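Local coordinates for protein ubiquitin-conjugating enzyme E2 U (Homo sapiens, PDB 1YRV) that catalyses the covalent attachment of ubiquitin to other proteins, accepting ubiquitin from an E1 enzyme as a thioester-linked conjugate, at residues A[39-44]-A[58-63]; A[74-79]-A[126-131]. All coordinates share one frame; numbering follows the deposited sequence.

From the N terminus the chain leaves helix 23-38, turns through 40-43 and enters strand 43-47; contact 1 then closes the first beta hairpin, joining 39-44 to 58-63 at its open end, 14 residues apart. The chain runs on into strand 71-77, where contact 2 opens, and a long excursion through strand 88-91 and helix 110-113 brings 126-131 back against 74-79. The two closures therefore follow in series, neither nested nor crossed, with about 12 Å between their centres. Ile59 joins them physically, its CD1 packing on both Leu74 and Leu131, while Ile43 and Tyr40 touch Leu129. Together they tie the antiparallel sheet to helix 124-135.

Contact 1. Residues A[39-44]-A[58-63]; sequences NYKGIT and EIEGLQ
Glu60 folds its side chain over Gly42 and presents its carboxylate to Lys41. Its CG stands anti to the carbonyl carbon (chi1 -69°) and the chain beyond is extended, which carries Glu60 OE1 to 3.4 Å from Gly42 CA, an approach made where glycine has no side chain. Lys41 arrives at roughly a right angle to the glutamate, bent at chi2 and chi4, and Lys41 NZ reaches Glu60 OE1 at 3.5 Å, a long salt bridge. Two waters reinforce the pair: water 1 accepts from Lys41 NZ and lies 2.7 Å from Glu60 OE1, to which it donates, and water 2 donates to Glu60 OE2 while holding Lys41 NZ weakly. Both oxygens of the carboxylate are thus engaged, on the side of the strands away from the helix.

The opposite face is apolar. Ile43 and Ile59 lie side by side and point the same way, with Ile43 CG1 3.9 Å from Ile59 CG2. They form the non-hydrogen-bonded pair of the ladder, and both side chains also touch Gln132 of helix 124-135.

Between these faces the backbone sets the register. Glu60 N donates to Gly42 O at 2.9 Å, and Thr44 and Glu58 exchange two further bonds as the hydrogen-bonded pair. Gly42 occupies the third position of a type II beta turn from Tyr40 to Ile43, with positive phi (82°). The antiparallel hairpin of strands 43-47 and 54-60 begins the four-stranded sheet of the UBC fold, with Ile43 and Ile59 turned to helix 124-135 and Thr44, Glu58 and Glu60 on the other face.

Contact 2. Residues A[74-79]-A[126-131]; sequences LTIHFT and SILLAL
Ile76 meets Leu128 in the closest approach between 74-79 and 126-131: Ile76 CD1 lies 3.9 Å from Leu128 CD2, the two side chains crossing at a slant. Ile76 has CG1 anti to its carbonyl carbon (chi1 -59°), and with the chain extended beyond CG1, CD1 ends against Leu128.

The other contacts are slightly longer. Ile76 CD1 is 4.3 Å from Leu131 CD2, and Leu74 CD1 stands 4.2 Å from the same Leu131 CD2. At the other end Ile127 CD1 comes to the edge of the Phe78 ring, near its plane, 4.2 Å from Phe78 CE2. No hydrogen bond joins the segments. The axes of strand 74-77 and helix 126-131 pass 12.0 Å apart, their N-to-C directions 143° from each other, and apolar side chains bridge the interval. Thr75, His77, Ser126 and Ala130 are partly exposed, while Leu129 packs on Tyr40 and Ile43.

This is the hydrophobic core between sheet and helix in the UBC fold; the Leu131 side chain lies about 10 Å from that of Cys108, the predicted thioester-forming residue. Leu74 and Ile76 also pack on Val57 and Val89 of the flanking strands, Leu128 reaches Ala45 of strand 43-47, and helix 124-135 thus lies across one face of the four-stranded sheet.

Contact 1. Residues A[39-44]-A[58-63]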
ATOM      1  N   ASN A  39      -1.750  -1.035  17.154  1.00 60.95           N
ATOM      2  CA  ASN A  39      -0.368  -0.589  17.285  1.00 61.94           C
ATOM      3  C   ASN A  39       0.577  -1.567  16.594  1.00 62.28           C
ATOM      4  O   ASN A  39       1.422  -2.183  17.230  1.00 62.45           O
ATOM      5  CB  ASN A  39      -0.015  -0.466  18.765  1.00 65.37           C
ATOM      6  CG  ASN A  39       1.035   0.605  19.034  1.00 67.20           C
ATOM      7  OD1 ASN A  39       1.527   0.732  20.157  1.00 68.69           O
ATOM      8  ND2 ASN A  39       1.373   1.385  18.009  1.00 67.88           N
ATOM      9  N   TYR A  40       0.411  -1.707  15.282  1.00 61.84           N
ATOM     10  CA  TYR A  40       1.230  -2.599  14.495  1.00 59.82           C
ATOM     11  C   TYR A  40       2.645  -2.082  14.279  1.00 61.73           C
ATOM     12  O   TYR A  40       2.869  -0.974  13.782  1.00 62.11           O
ATOM     13  CB  TYR A  40       0.586  -2.836  13.148  1.00 58.14           C
ATOM     14  CG  TYR A  40      -0.673  -3.648  13.222  1.00 55.80           C
ATOM     15  CD1 TYR A  40      -0.754  -4.740  14.064  1.00 55.42           C
ATOM     16  CD2 TYR A  40      -1.748  -3.379  12.386  1.00 55.59           C
ATOM     17  CE1 TYR A  40      -1.863  -5.555  14.067  1.00 56.57           C
ATOM     18  CE2 TYR A  40      -2.876  -4.191  12.371  1.00 54.60           C
ATOM     19  CZ  TYR A  40      -2.926  -5.284  13.212  1.00 55.77           C
ATOM     20  OH  TYR A  40      -3.997  -6.147  13.175  1.00 56.98           O
ATOM     21  N   LYS A  41       3.606  -2.908  14.659  1.00 62.45           N
ATOM     22  CA  LYS A  41       5.008  -2.578  14.523  1.00 61.04           C
ATOM     23  C   LYS A  41       5.335  -2.474  13.044  1.00 59.31           C
ATOM     24  O   LYS A  41       4.932  -3.324  12.255  1.00 59.45           O
ATOM     25  CB  LYS A  41       5.831  -3.691  15.171  1.00 63.74           C
ATOM     26  CG  LYS A  41       7.326  -3.646  14.880  1.00 68.14           C
ATOM     27  CD  LYS A  41       7.876  -5.055  14.627  1.00 69.08           C
ATOM     28  CE  LYS A  41       9.404  -5.056  14.422  1.00 71.55           C
ATOM     29  NZ  LYS A  41       9.908  -4.104  13.369  1.00 70.35           N
ATOM     30  N   GLY A  42       6.059  -1.426  12.672  1.00 58.05           N
ATOM     31  CA  GLY A  42       6.451  -1.245  11.284  1.00 57.15           C
ATOM     32  C   GLY A  42       5.427  -0.629  10.346  1.00 56.11           C
ATOM     33  O   GLY A  42       5.644  -0.602   9.141  1.00 57.23           O
ATOM     34  N   ILE A  43       4.332  -0.114  10.894  1.00 54.70           N
ATOM     35  CA  ILE A  43       3.277   0.473  10.102  1.00 53.56           C
ATOM     36  C   ILE A  43       2.745   1.769  10.707  1.00 53.46           C
ATOM     37  O   ILE A  43       2.331   1.814  11.865  1.00 54.89           O
ATOM     38  CB  ILE A  43       2.143  -0.528   9.946  1.00 52.85           C
ATOM     39  CG1 ILE A  43       2.504  -1.519   8.848  1.00 52.18           C
ATOM     40  CG2 ILE A  43       0.845   0.194   9.651  1.00 53.69           C
ATOM     41  CD1 ILE A  43       2.020  -2.873   9.109  1.00 50.43           C
ATOM     42  N   THR A  44       2.751   2.820   9.901  1.00 53.17           N
ATOM     43  CA  THR A  44       2.282   4.129  10.326  1.00 51.64           C
ATOM     44  C   THR A  44       1.354   4.639   9.259  1.00 50.05           C
ATOM     45  O   THR A  44       1.642   4.506   8.066  1.00 50.16           O
ATOM     46  CB  THR A  44       3.440   5.101  10.445  1.00 52.26           C
ATOM     47  OG1 THR A  44       4.503   4.463  11.162  1.00 54.21           O
ATOM     48  CG2 THR A  44       3.014   6.349  11.195  1.00 52.29           C
ATOM     49  N   GLU A  58       3.561   4.710   5.717  1.00 50.23           N
ATOM     50  CA  GLU A  58       4.915   4.163   5.688  1.00 51.71           C
ATOM     51  C   GLU A  58       4.873   2.728   6.203  1.00 49.08           C
ATOM     52  O   GLU A  58       4.427   2.467   7.331  1.00 46.85           O
ATOM     53  CB  GLU A  58       5.843   5.003   6.559  1.00 55.15           C
ATOM     54  CG  GLU A  58       6.285   6.277   5.864  1.00 63.21           C
ATOM     55  CD  GLU A  58       7.561   6.897   6.467  1.00 68.09           C
ATOM     56  OE1 GLU A  58       8.457   6.132   6.923  1.00 69.23           O
ATOM     57  OE2 GLU A  58       7.673   8.152   6.450  1.00 70.16           O
ATOM     58  N   ILE A  59       5.322   1.805   5.363  1.00 47.95           N
ATOM     59  CA  ILE A  59       5.331   0.404   5.729  1.00 48.15           C
ATOM     60  C   ILE A  59       6.742  -0.154   5.644  1.00 50.08           C
ATOM     61  O   ILE A  59       7.376  -0.069   4.600  1.00 47.48           O
ATOM     62  CB  ILE A  59       4.432  -0.419   4.810  1.00 46.54           C
ATOM     63  CG1 ILE A  59       3.036   0.188   4.741  1.00 47.04           C
ATOM     64  CG2 ILE A  59       4.293  -1.831   5.364  1.00 47.55           C
ATOM     65  CD1 ILE A  59       2.138  -0.486   3.710  1.00 44.66           C
ATOM     66  N   GLU A  60       7.246  -0.692   6.751  1.00 52.80           N
ATOM     67  CA  GLU A  60       8.599  -1.243   6.748  1.00 55.20           C
ATOM     68  C   GLU A  60       8.671  -2.535   5.936  1.00 56.56           C
ATOM     69  O   GLU A  60       7.698  -3.309   5.870  1.00 55.65           O
ATOM     70  CB  GLU A  60       9.085  -1.489   8.176  1.00 55.47           C
ATOM     71  CG  GLU A  60       9.343  -0.210   8.957  1.00 60.12           C
ATOM     72  CD  GLU A  60       9.802  -0.464  10.407  1.00 62.69           C
ATOM     73  OE1 GLU A  60       9.762  -1.644  10.847  1.00 63.31           O
ATOM     74  OE2 GLU A  60      10.190   0.516  11.105  1.00 62.75           O
ATOM     75  N   GLY A  61       9.822  -2.737   5.293  1.00 57.91           N
ATOM     76  CA  GLY A  61      10.034  -3.921   4.484  1.00 59.13           C
ATOM     77  C   GLY A  61       9.841  -5.172   5.310  1.00 59.56           C
ATOM     78  O   GLY A  61      10.263  -5.235   6.451  1.00 57.77           O
ATOM     79  N   LEU A  62       9.197  -6.177   4.740  1.00 61.97           N
ATOM     80  CA  LEU A  62       8.963  -7.402   5.486  1.00 64.59           C
ATOM     81  C   LEU A  62      10.274  -8.016   5.973  1.00 67.47           C
ATOM     82  O   LEU A  62      11.372  -7.698   5.477  1.00 68.23           O
ATOM     83  CB  LEU A  62       8.225  -8.413   4.615  1.00 62.70           C
ATOM     84  CG  LEU A  62       7.415  -9.467   5.344  1.00 60.18           C
ATOM     85  CD1 LEU A  62       6.415  -8.776   6.209  1.00 58.19           C
ATOM     86  CD2 LEU A  62       6.747 -10.398   4.353  1.00 59.59           C
ATOM     87  N   GLN A  63      10.151  -8.909   6.948  1.00 70.35           N
ATOM     88  CA  GLN A  63      11.319  -9.580   7.502  1.00 71.55           C
ATOM     89  C   GLN A  63      11.817 -10.686   6.615  1.00 71.08           C
ATOM     90  O   GLN A  63      11.036 -11.469   6.072  1.00 70.77           O
ATOM     91  CB  GLN A  63      11.015 -10.144   8.890  1.00 73.83           C
ATOM     92  CG  GLN A  63      10.981  -9.070   9.933  1.00 77.39           C
ATOM     93  CD  GLN A  63      12.047  -8.023   9.657  1.00 79.88           C
ATOM     94  OE1 GLN A  63      11.884  -7.185   8.765  1.00 81.84           O
ATOM     95  NE2 GLN A  63      13.160  -8.087  10.392  1.00 80.26           N
TER
HETATM   96  O   HOH W   1       8.681  -4.137  10.671  1.00 53.93           O
HETATM   97  O   HOH W   2       9.934  -0.687  14.027  1.00 76.38           O

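Contact 2. Residues A[74-79]-A[126-131]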
ATOM      1  N   LEU A  74       3.814   5.511   0.899  1.00 49.81           N
ATOM      2  CA  LEU A  74       2.683   5.570  -0.008  1.00 48.24           C
ATOM      3  C   LEU A  74       1.629   6.583   0.406  1.00 48.42           C
ATOM      4  O   LEU A  74       1.689   7.172   1.483  1.00 47.82           O
ATOM      5  CB  LEU A  74       2.020   4.192  -0.005  1.00 48.47           C
ATOM      6  CG  LEU A  74       2.929   2.980  -0.099  1.00 49.71           C
ATOM      7  CD1 LEU A  74       2.375   1.820   0.716  1.00 49.24           C
ATOM      8  CD2 LEU A  74       3.095   2.611  -1.544  1.00 49.21           C
ATOM      9  N   THR A  75       0.672   6.796  -0.491  1.00 48.95           N
ATOM     10  CA  THR A  75      -0.486   7.610  -0.175  1.00 48.14           C
ATOM     11  C   THR A  75      -1.643   6.680  -0.538  1.00 48.83           C
ATOM     12  O   THR A  75      -1.572   5.908  -1.516  1.00 49.99           O
ATOM     13  CB  THR A  75      -0.631   8.926  -1.002  1.00 48.78           C
ATOM     14  OG1 THR A  75      -0.789   8.605  -2.382  1.00 47.72           O
ATOM     15  CG2 THR A  75       0.536   9.834  -0.804  1.00 48.81           C
ATOM     16  N   ILE A  76      -2.710   6.745   0.252  1.00 46.92           N
ATOM     17  CA  ILE A  76      -3.889   5.912  -0.008  1.00 44.16           C
ATOM     18  C   ILE A  76      -5.106   6.835  -0.121  1.00 43.05           C
ATOM     19  O   ILE A  76      -5.445   7.554   0.825  1.00 46.14           O
ATOM     20  CB  ILE A  76      -4.107   4.883   1.135  1.00 42.43           C
ATOM     21  CG1 ILE A  76      -2.856   3.995   1.257  1.00 41.12           C
ATOM     22  CG2 ILE A  76      -5.367   4.057   0.881  1.00 37.62           C
ATOM     23  CD1 ILE A  76      -3.006   2.876   2.232  1.00 38.46           C
ATOM     24  N   HIS A  77      -5.728   6.834  -1.289  0.50 40.09           N
ATOM     25  CA  HIS A  77      -6.893   7.645  -1.523  0.50 36.81           C
ATOM     26  C   HIS A  77      -8.151   6.802  -1.569  0.50 35.24           C
ATOM     27  O   HIS A  77      -8.346   5.996  -2.470  0.50 32.65           O
ATOM     28  CB  HIS A  77      -6.750   8.397  -2.832  0.50 35.83           C
ATOM     29  CG  HIS A  77      -8.055   8.868  -3.390  0.50 38.81           C
ATOM     30  ND1 HIS A  77      -8.801   9.865  -2.800  0.50 39.13           N
ATOM     31  CD2 HIS A  77      -8.771   8.443  -4.459  0.50 39.29           C
ATOM     32  CE1 HIS A  77      -9.920  10.035  -3.480  0.50 39.29           C
ATOM     33  NE2 HIS A  77      -9.927   9.185  -4.491  0.50 39.38           N
ATOM     34  N   PHE A  78      -8.971   6.962  -0.543  1.00 37.48           N
ATOM     35  CA  PHE A  78     -10.268   6.303  -0.473  1.00 39.09           C
ATOM     36  C   PHE A  78     -11.297   7.210  -1.162  1.00 41.04           C
ATOM     37  O   PHE A  78     -11.055   8.411  -1.366  1.00 43.46           O
ATOM     38  CB  PHE A  78     -10.706   6.129   0.966  1.00 37.42           C
ATOM     39  CG  PHE A  78      -9.900   5.131   1.707  1.00 39.11           C
ATOM     40  CD1 PHE A  78      -8.797   5.527   2.445  1.00 39.43           C
ATOM     41  CD2 PHE A  78     -10.251   3.775   1.675  1.00 38.67           C
ATOM     42  CE1 PHE A  78      -8.049   4.588   3.146  1.00 40.21           C
ATOM     43  CE2 PHE A  78      -9.507   2.815   2.371  1.00 39.59           C
ATOM     44  CZ  PHE A  78      -8.407   3.207   3.116  1.00 39.60           C
ATOM     45  N   THR A  79     -12.434   6.628  -1.509  1.00 40.35           N
ATOM     46  CA  THR A  79     -13.533   7.348  -2.126  1.00 39.21           C
ATOM     47  C   THR A  79     -14.804   7.155  -1.256  1.00 39.91           C
ATOM     48  O   THR A  79     -14.878   6.245  -0.416  1.00 38.14           O
ATOM     49  CB  THR A  79     -13.860   6.771  -3.492  1.00 38.80           C
ATOM     50  OG1 THR A  79     -14.408   5.453  -3.316  1.00 40.03           O
ATOM     51  CG2 THR A  79     -12.622   6.708  -4.371  1.00 38.93           C
ATOM     52  N   SER A 126      -6.147  -4.319   7.351  1.00 43.35           N
ATOM     53  CA  SER A 126      -5.960  -5.416   6.411  1.00 43.16           C
ATOM     54  C   SER A 126      -5.117  -4.981   5.266  1.00 43.60           C
ATOM     55  O   SER A 126      -4.126  -5.616   4.907  1.00 46.36           O
ATOM     56  CB  SER A 126      -7.285  -5.869   5.816  1.00 41.78           C
ATOM     57  OG  SER A 126      -8.032  -6.581   6.750  1.00 49.98           O
ATOM     58  N   ILE A 127      -5.567  -3.897   4.656  1.00 43.15           N
ATOM     59  CA  ILE A 127      -4.896  -3.311   3.516  1.00 41.02           C
ATOM     60  C   ILE A 127      -3.433  -3.018   3.829  1.00 40.32           C
ATOM     61  O   ILE A 127      -2.556  -3.251   3.008  1.00 42.35           O
ATOM     62  CB  ILE A 127      -5.589  -2.008   3.136  1.00 39.20           C
ATOM     63  CG1 ILE A 127      -7.092  -2.293   2.882  1.00 39.91           C
ATOM     64  CG2 ILE A 127      -4.818  -1.355   2.007  1.00 35.83           C
ATOM     65  CD1 ILE A 127      -7.900  -1.066   2.576  1.00 34.88           C
ATOM     66  N   LEU A 128      -3.174  -2.510   5.021  1.00 39.74           N
ATOM     67  CA  LEU A 128      -1.812  -2.172   5.385  1.00 41.30           C
ATOM     68  C   LEU A 128      -0.966  -3.442   5.574  1.00 43.29           C
ATOM     69  O   LEU A 128       0.131  -3.528   5.029  1.00 44.61           O
ATOM     70  CB  LEU A 128      -1.818  -1.275   6.634  1.00 40.04           C
ATOM     71  CG  LEU A 128      -2.483   0.113   6.467  1.00 43.74           C
ATOM     72  CD1 LEU A 128      -2.426   0.994   7.752  1.00 40.13           C
ATOM     73  CD2 LEU A 128      -1.734   0.841   5.337  1.00 44.42           C
ATOM     74  N   LEU A 129      -1.476  -4.435   6.307  1.00 44.12           N
ATOM     75  CA  LEU A 129      -0.727  -5.670   6.500  1.00 42.17           C
ATOM     76  C   LEU A 129      -0.600  -6.375   5.167  1.00 42.94           C
ATOM     77  O   LEU A 129       0.484  -6.843   4.820  1.00 45.04           O
ATOM     78  CB  LEU A 129      -1.411  -6.607   7.511  1.00 42.05           C
ATOM     79  CG  LEU A 129      -1.730  -6.033   8.915  1.00 43.40           C
ATOM     80  CD1 LEU A 129      -2.540  -7.032   9.701  1.00 43.09           C
ATOM     81  CD2 LEU A 129      -0.432  -5.663   9.677  1.00 43.56           C
ATOM     82  N   ALA A 130      -1.679  -6.458   4.391  1.00 41.16           N
ATOM     83  CA  ALA A 130      -1.555  -7.149   3.107  1.00 41.64           C
ATOM     84  C   ALA A 130      -0.491  -6.485   2.238  1.00 42.15           C
ATOM     85  O   ALA A 130       0.353  -7.177   1.641  1.00 43.99           O
ATOM     86  CB  ALA A 130      -2.908  -7.202   2.350  1.00 39.07           C
ATOM     87  N   LEU A 131      -0.523  -5.155   2.161  1.00 43.73           N
ATOM     88  CA  LEU A 131       0.466  -4.394   1.371  1.00 43.89           C
ATOM     89  C   LEU A 131       1.888  -4.759   1.781  1.00 44.42           C
ATOM     90  O   LEU A 131       2.743  -5.029   0.944  1.00 46.60           O
ATOM     91  CB  LEU A 131       0.263  -2.885   1.578  1.00 43.62           C
ATOM     92  CG  LEU A 131      -0.334  -2.015   0.452  1.00 45.39           C
ATOM     93  CD1 LEU A 131      -1.326  -2.774  -0.342  1.00 43.80           C
ATOM     94  CD2 LEU A 131      -0.958  -0.780   1.075  1.00 42.85           C
TER